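Local atomic coordinates of Low molecular weight phosphotyrosine protein phosphatase 1 (Drosophila melanogaster, PDB entry 7CUY), a protein that probably removes phosphate from tyrosine-phosphorylated proteins, and from small aryl and acyl phosphates, as a cytoplasmic low molecular weight phosphatase. Residues Arg71-Arg74 with Lys75-Ser79; Ala146-Lys150 with Glu151-Lys155. All coordinates share one frame; numbering follows the deposited sequence.

The chain forms the alpha/beta fold of the low molecular weight phosphatases, a four-stranded parallel sheet with strand order 2-1-3-4 and helices on both faces. Contact 1 comes first along the chain, where the loop after helix 53-61 turns into helix 77-80; contact 2 follows in series, at the end of helix 132-153. Their centres are 24 Å apart and their nearest atoms about 13 Å, so they do not touch. The sheet lies between them: residues 71-79 pack on strand 3-9 and helix 89-98, whereas residues 146-155 reach strand 83-86 and helix 15-29. Both therefore belong to the scaffold around the sheet, one on each face.

Contact 1: Arg71-Arg74 with Lys75-Ser79; sequences RQIR and KQDFS
Asp77 receives Arg71 in an end-on salt bridge in which two nitrogens take one carboxylate oxygen each. Arg71 NH1 meets the syn lone pair of Asp77 OD2 at 3.0 Å, near the guanidinium plane, whereas NH2 reaches OD1 from above the carboxylate at 3.1 Å. The two groups are twisted by 52°. Arg71, extended from CG to NE, also bridges to Asp38 through NH2.

Main-chain N-H groups close the same turn. Arg74 N donates almost straight to Asp77 OD2 (2.8 Å, 174°), which thereby accepts twice, and Asp77 N returns a bond to Arg74 O at 3.0 Å. Arg74 adds charge without a bond: its NE lies 4.1 Å from Asp77 OD1, and its guanidinium is laid over Arg71 NH1. Gln76 runs alongside it, CG against Arg74 CD.

Apolar contact lies inside. Ile73, its CG1 anti to the backbone N (chi1 -173°), brings CD1 to 3.8 Å from Phe78 CZ, and both side chains continue onto Leu95 and Leu98 of helix 89-98. Ile73 also packs on Ile8 of strand 3-9, its side chain about 10 Å from that of Cys9, the probable nucleophile.

A buried carboxylate held by two side-chain N-H groups and one backbone N-H, with a second arginine nearby, is likely to remain ionised and to fix the turn leading into helix 77-80.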
ATOM      1  N   ARG A  71      11.284   4.428   2.864  1.00 21.68           N
ATOM      2  CA  ARG A  71      12.307   4.264   1.849  1.00 21.06           C
ATOM      3  C   ARG A  71      11.690   4.526   0.484  1.00 23.91           C
ATOM      4  O   ARG A  71      10.461   4.478   0.302  1.00 21.06           O
ATOM      5  CB  ARG A  71      12.943   2.862   1.887  1.00 21.63           C
ATOM      6  CG  ARG A  71      12.194   1.811   1.071  1.00 22.12           C
ATOM      7  CD  ARG A  71      12.957   0.496   1.001  1.00 25.15           C
ATOM      8  NE  ARG A  71      12.135  -0.611   0.506  1.00 26.43           N
ATOM      9  CZ  ARG A  71      11.986  -0.928  -0.780  1.00 27.25           C
ATOM     10  NH1 ARG A  71      12.602  -0.225  -1.731  1.00 23.94           N
ATOM     11  NH2 ARG A  71      11.210  -1.953  -1.121  1.00 23.62           N
ATOM     12  N   GLN A  72      12.558   4.805  -0.485  1.00 22.26           N
ATOM     13  CA  GLN A  72      12.123   5.080  -1.841  1.00 21.84           C
ATOM     14  C   GLN A  72      12.194   3.810  -2.677  1.00 24.06           C
ATOM     15  O   GLN A  72      13.079   2.967  -2.484  1.00 22.80           O
ATOM     16  CB  GLN A  72      12.966   6.185  -2.473  1.00 22.57           C
ATOM     17  CG  GLN A  72      12.250   6.923  -3.564  1.00 22.76           C
ATOM     18  CD  GLN A  72      13.109   7.993  -4.176  1.00 28.38           C
ATOM     19  OE1 GLN A  72      14.263   8.174  -3.777  1.00 23.34           O
ATOM     20  NE2 GLN A  72      12.559   8.716  -5.147  1.00 24.18           N
ATOM     21  N   ILE A  73      11.239   3.675  -3.600  1.00 21.25           N
ATOM     22  CA  ILE A  73      11.237   2.538  -4.503  1.00 21.04           C
ATOM     23  C   ILE A  73      12.538   2.528  -5.305  1.00 26.13           C
ATOM     24  O   ILE A  73      13.129   3.579  -5.599  1.00 24.95           O
ATOM     25  CB  ILE A  73       9.998   2.610  -5.417  1.00 20.84           C
ATOM     26  CG1 ILE A  73       9.841   1.348  -6.272  1.00 20.46           C
ATOM     27  CG2 ILE A  73      10.056   3.841  -6.321  1.00 23.47           C
ATOM     28  CD1 ILE A  73       8.498   1.298  -7.041  1.00 16.50           C
ATOM     29  N   ARG A  74      13.006   1.329  -5.634  1.00 26.06           N
ATOM     30  CA  ARG A  74      14.174   1.160  -6.483  1.00 26.67           C
ATOM     31  C   ARG A  74      13.843   0.198  -7.619  1.00 32.20           C
ATOM     32  O   ARG A  74      12.860  -0.547  -7.574  1.00 26.80           O
ATOM     33  CB  ARG A  74      15.381   0.660  -5.674  1.00 28.22           C
ATOM     34  CG  ARG A  74      15.030  -0.370  -4.642  1.00 32.72           C
ATOM     35  CD  ARG A  74      16.260  -0.861  -3.887  1.00 42.82           C
ATOM     36  NE  ARG A  74      15.886  -1.507  -2.631  1.00 45.67           N
ATOM     37  CZ  ARG A  74      15.962  -0.915  -1.440  1.00 43.31           C
ATOM     38  NH1 ARG A  74      16.412   0.332  -1.348  1.00 36.38           N
ATOM     39  NH2 ARG A  74      15.588  -1.561  -0.342  1.00 42.24           N
ATOM     40  N   LYS A  75      14.669   0.234  -8.662  1.00 32.07           N
ATOM     41  CA  LYS A  75      14.412  -0.611  -9.823  1.00 30.81           C
ATOM     42  C   LYS A  75      14.485  -2.096  -9.482  1.00 27.65           C
ATOM     43  O   LYS A  75      13.772  -2.896 -10.093  1.00 27.77           O
ATOM     44  CB  LYS A  75      15.400  -0.276 -10.938  1.00 30.49           C
ATOM     45  CG  LYS A  75      15.444   1.195 -11.299  1.00 34.95           C
ATOM     46  CD  LYS A  75      14.362   1.531 -12.297  1.00 33.77           C
ATOM     47  CE  LYS A  75      14.782   2.670 -13.198  1.00 36.27           C
ATOM     48  NZ  LYS A  75      14.778   2.263 -14.644  1.00 41.51           N
ATOM     49  N   GLN A  76      15.329  -2.496  -8.522  1.00 28.86           N
ATOM     50  CA  GLN A  76      15.378  -3.919  -8.206  1.00 30.39           C
ATOM     51  C   GLN A  76      14.090  -4.398  -7.542  1.00 31.99           C
ATOM     52  O   GLN A  76      13.840  -5.610  -7.514  1.00 27.10           O
ATOM     53  CB  GLN A  76      16.575  -4.255  -7.319  1.00 31.89           C
ATOM     54  CG  GLN A  76      16.325  -4.106  -5.826  1.00 39.46           C
ATOM     55  CD  GLN A  76      17.324  -4.879  -4.987  1.00 50.92           C
ATOM     56  OE1 GLN A  76      18.258  -4.300  -4.413  1.00 52.44           O
ATOM     57  NE2 GLN A  76      17.126  -6.198  -4.897  1.00 48.72           N
ATOM     58  N   ASP A  77      13.270  -3.475  -7.017  1.00 31.03           N
ATOM     59  CA  ASP A  77      11.951  -3.845  -6.516  1.00 25.44           C
ATOM     60  C   ASP A  77      11.146  -4.555  -7.590  1.00 24.22           C
ATOM     61  O   ASP A  77      10.435  -5.520  -7.303  1.00 23.46           O
ATOM     62  CB  ASP A  77      11.186  -2.616  -6.035  1.00 21.02           C
ATOM     63  CG  ASP A  77      11.716  -2.059  -4.730  1.00 28.26           C
ATOM     64  OD1 ASP A  77      12.215  -2.834  -3.884  1.00 31.63           O
ATOM     65  OD2 ASP A  77      11.632  -0.828  -4.549  1.00 27.73           O
ATOM     66  N   PHE A  78      11.252  -4.106  -8.842  1.00 25.17           N
ATOM     67  CA  PHE A  78      10.432  -4.726  -9.876  1.00 25.94           C
ATOM     68  C   PHE A  78      10.876  -6.146 -10.197  1.00 26.94           C
ATOM     69  O   PHE A  78      10.130  -6.867 -10.862  1.00 23.24           O
ATOM     70  CB  PHE A  78      10.427  -3.875 -11.146  1.00 22.47           C
ATOM     71  CG  PHE A  78       9.816  -2.517 -10.954  1.00 21.53           C
ATOM     72  CD1 PHE A  78       8.465  -2.304 -11.202  1.00 23.57           C
ATOM     73  CD2 PHE A  78      10.588  -1.459 -10.510  1.00 22.26           C
ATOM     74  CE1 PHE A  78       7.895  -1.052 -11.013  1.00 17.28           C
ATOM     75  CE2 PHE A  78      10.032  -0.201 -10.326  1.00 21.01           C
ATOM     76  CZ  PHE A  78       8.689   0.003 -10.580  1.00 19.29           C
ATOM     77  N   SER A  79      12.054  -6.565  -9.736  1.00 24.01           N
ATOM     78  CA  SER A  79      12.470  -7.960  -9.843  1.00 25.45           C
ATOM     79  C   SER A  79      12.280  -8.749  -8.556  1.00 28.31           C
ATOM     80  O   SER A  79      12.237  -9.982  -8.609  1.00 29.60           O
ATOM     81  CB  SER A  79      13.947  -8.061 -10.244  1.00 27.29           C
ATOM     82  OG  SER A  79      14.188  -7.487 -11.514  1.00 37.37           O
TER

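Contact 2: Ala146-Lys150 with Glu151-Lys155; sequences AAFMK and ERLQK
Glu151 opens the last turns of the helix with a regular bond, its N donating to Ala147 O at 2.9 Å. Its side chain runs back past that same carbonyl, and OE2 comes to 4.0 Å from Ala147 CB.

Arg152 N likewise bonds to Phe148 O, at 2.8 Å, while CB and CG lie against the CE2 side of the Phe148 ring, CB at 3.6 Å from CE2. The bend at chi2 (-68°) follows this aliphatic contact and leads the guanidinium away from residues 146-150, to a salt bridge with Glu106 through NH1.

These residues end helix 132-153, the C-terminal helix of the alpha/beta fold, and Phe148 is its link to the sheet and its surroundings: the ring makes edge-to-face contacts with Tyr83 and Phe85 of strand 83-86 and with Phe113. An alanine in place of Phe148 would be likely to open a gap among these three rings and to rob Arg152 CB and Leu153 CG of the surface they rest on.

Leu153 lies in the pi-type turn of residues 151-153, and its N makes weak bonds to both Phe148 O and Met149 O. Leu153 CG packs beside Arg152 on the same side of the ring plane, at the CE1 flank, 3.6 Å from Phe148 CE1, and the side chain also touches Leu27 of helix 15-29, a helix that Met149 meets as well.

Gln154 N completes the wide turn, approaching Met149 O at 2.8 Å nearly along the C=O axis (179°). The Gln154 side chain runs beside those of Met149 and Lys150, with OE1 3.6 Å from Met149 CE; a water that accepts from Lys150 NZ donates to this OE1, joining the two polar ends.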
ATOM      1  N   ALA A 146      -8.359  -7.587   1.641  1.00 17.64           N
ATOM      2  CA  ALA A 146      -9.071  -8.856   1.759  1.00 18.04           C
ATOM      3  C   ALA A 146      -9.390  -9.443   0.390  1.00 17.87           C
ATOM      4  O   ALA A 146      -9.080 -10.609   0.109  1.00 16.05           O
ATOM      5  CB  ALA A 146     -10.350  -8.640   2.565  1.00 22.42           C
ATOM      6  N   ALA A 147     -10.002  -8.635  -0.486  1.00 20.83           N
ATOM      7  CA  ALA A 147     -10.440  -9.136  -1.786  1.00 16.73           C
ATOM      8  C   ALA A 147      -9.255  -9.614  -2.620  1.00 17.53           C
ATOM      9  O   ALA A 147      -9.300 -10.702  -3.207  1.00 17.64           O
ATOM     10  CB  ALA A 147     -11.230  -8.059  -2.530  1.00 18.38           C
ATOM     11  N   PHE A 148      -8.178  -8.819  -2.674  1.00 17.91           N
ATOM     12  CA  PHE A 148      -6.961  -9.268  -3.353  1.00 20.45           C
ATOM     13  C   PHE A 148      -6.442 -10.576  -2.765  1.00 19.00           C
ATOM     14  O   PHE A 148      -6.106 -11.516  -3.498  1.00 18.30           O
ATOM     15  CB  PHE A 148      -5.863  -8.211  -3.253  1.00 18.14           C
ATOM     16  CG  PHE A 148      -4.526  -8.693  -3.758  1.00 17.63           C
ATOM     17  CD1 PHE A 148      -3.519  -9.033  -2.881  1.00 20.94           C
ATOM     18  CD2 PHE A 148      -4.297  -8.822  -5.117  1.00 18.43           C
ATOM     19  CE1 PHE A 148      -2.283  -9.490  -3.339  1.00 22.08           C
ATOM     20  CE2 PHE A 148      -3.077  -9.272  -5.589  1.00 21.87           C
ATOM     21  CZ  PHE A 148      -2.063  -9.611  -4.690  1.00 23.67           C
ATOM     22  N   MET A 149      -6.313 -10.631  -1.438  1.00 17.97           N
ATOM     23  CA  MET A 149      -5.830 -11.849  -0.792  1.00 18.02           C
ATOM     24  C   MET A 149      -6.691 -13.043  -1.165  1.00 21.50           C
ATOM     25  O   MET A 149      -6.177 -14.113  -1.530  1.00 21.29           O
ATOM     26  CB  MET A 149      -5.819 -11.678   0.723  1.00 16.63           C
ATOM     27  CG  MET A 149      -5.459 -12.959   1.450  1.00 18.08           C
ATOM     28  SD  MET A 149      -5.514 -12.743   3.227  1.00 22.78           S
ATOM     29  CE  MET A 149      -7.309 -12.792   3.461  1.00 19.24           C
ATOM     30  N   LYS A 150      -8.009 -12.882  -1.084  1.00 16.81           N
ATOM     31  CA  LYS A 150      -8.893 -14.009  -1.373  1.00 21.01           C
ATOM     32  C   LYS A 150      -8.783 -14.443  -2.832  1.00 24.99           C
ATOM     33  O   LYS A 150      -8.641 -15.639  -3.120  1.00 28.68           O
ATOM     34  CB  LYS A 150     -10.332 -13.652  -0.999  1.00 20.36           C
ATOM     35  CG  LYS A 150     -10.677 -14.022   0.435  1.00 25.48           C
ATOM     36  CD  LYS A 150     -11.903 -13.289   0.924  1.00 25.93           C
ATOM     37  CE  LYS A 150     -12.622 -14.079   1.985  1.00 26.99           C
ATOM     38  NZ  LYS A 150     -11.825 -14.198   3.211  1.00 31.67           N
ATOM     39  N   GLU A 151      -8.829 -13.491  -3.772  1.00 26.00           N
ATOM     40  CA  GLU A 151      -8.798 -13.853  -5.191  1.00 26.23           C
ATOM     41  C   GLU A 151      -7.426 -14.349  -5.616  1.00 25.99           C
ATOM     42  O   GLU A 151      -7.285 -15.468  -6.118  1.00 27.45           O
ATOM     43  CB  GLU A 151      -9.183 -12.662  -6.062  1.00 27.09           C
ATOM     44  CG  GLU A 151     -10.583 -12.196  -5.895  1.00 36.42           C
ATOM     45  CD  GLU A 151     -10.803 -10.896  -6.625  1.00 40.95           C
ATOM     46  OE1 GLU A 151     -10.300 -10.778  -7.773  1.00 41.32           O
ATOM     47  OE2 GLU A 151     -11.442  -9.995  -6.036  1.00 33.94           O
ATOM     48  N   ARG A 152      -6.404 -13.512  -5.464  1.00 22.45           N
ATOM     49  CA  ARG A 152      -5.112 -13.805  -6.077  1.00 23.59           C
ATOM     50  C   ARG A 152      -4.200 -14.608  -5.179  1.00 25.63           C
ATOM     51  O   ARG A 152      -3.440 -15.440  -5.670  1.00 30.13           O
ATOM     52  CB  ARG A 152      -4.387 -12.519  -6.458  1.00 21.29           C
ATOM     53  CG  ARG A 152      -5.153 -11.676  -7.421  1.00 24.62           C
ATOM     54  CD  ARG A 152      -5.246 -12.347  -8.795  1.00 31.73           C
ATOM     55  NE  ARG A 152      -5.749 -11.374  -9.757  1.00 38.98           N
ATOM     56  CZ  ARG A 152      -4.972 -10.574 -10.483  1.00 35.97           C
ATOM     57  NH1 ARG A 152      -3.649 -10.651 -10.387  1.00 23.66           N
ATOM     58  NH2 ARG A 152      -5.528  -9.699 -11.307  1.00 40.16           N
ATOM     59  N   LEU A 153      -4.218 -14.356  -3.881  1.00 23.15           N
ATOM     60  CA  LEU A 153      -3.261 -15.036  -3.025  1.00 24.03           C
ATOM     61  C   LEU A 153      -3.771 -16.398  -2.568  1.00 28.76           C
ATOM     62  O   LEU A 153      -2.987 -17.347  -2.462  1.00 29.19           O
ATOM     63  CB  LEU A 153      -2.921 -14.159  -1.824  1.00 23.71           C
ATOM     64  CG  LEU A 153      -2.150 -12.851  -2.078  1.00 25.41           C
ATOM     65  CD1 LEU A 153      -1.702 -12.221  -0.759  1.00 18.75           C
ATOM     66  CD2 LEU A 153      -0.952 -13.035  -3.013  1.00 25.00           C
ATOM     67  N   GLN A 154      -5.074 -16.516  -2.307  1.00 24.89           N
ATOM     68  CA  GLN A 154      -5.676 -17.771  -1.880  1.00 27.22           C
ATOM     69  C   GLN A 154      -6.408 -18.489  -2.997  1.00 30.03           C
ATOM     70  O   GLN A 154      -6.851 -19.628  -2.796  1.00 31.23           O
ATOM     71  CB  GLN A 154      -6.653 -17.526  -0.734  1.00 26.86           C
ATOM     72  CG  GLN A 154      -5.982 -16.987   0.487  1.00 27.70           C
ATOM     73  CD  GLN A 154      -6.878 -17.019   1.688  1.00 26.87           C
ATOM     74  OE1 GLN A 154      -7.558 -16.035   1.979  1.00 27.51           O
ATOM     75  NE2 GLN A 154      -6.896 -18.154   2.400  1.00 17.96           N
ATOM     76  N   LYS A 155      -6.539 -17.855  -4.158  1.00 29.88           N
ATOM     77  CA  LYS A 155      -7.220 -18.433  -5.311  1.00 31.43           C
ATOM     78  C   LYS A 155      -8.704 -18.612  -4.998  1.00 29.30           C
ATOM     79  O   LYS A 155      -9.309 -19.586  -5.422  1.00 35.51           O
ATOM     80  CB  LYS A 155      -6.569 -19.764  -5.712  1.00 32.57           C
ATOM     81  CG  LYS A 155      -5.040 -19.711  -5.783  1.00 31.14           C
ATOM     82  CD  LYS A 155      -4.593 -19.040  -7.066  1.00 39.64           C
ATOM     83  CE  LYS A 155      -3.369 -18.163  -6.873  1.00 32.59           C
ATOM     84  NZ  LYS A 155      -2.142 -18.913  -6.494  1.00 43.73           N
TER
HETATM   85  O   HOH W   1      -9.549 -15.664   3.471  1.00 24.88           O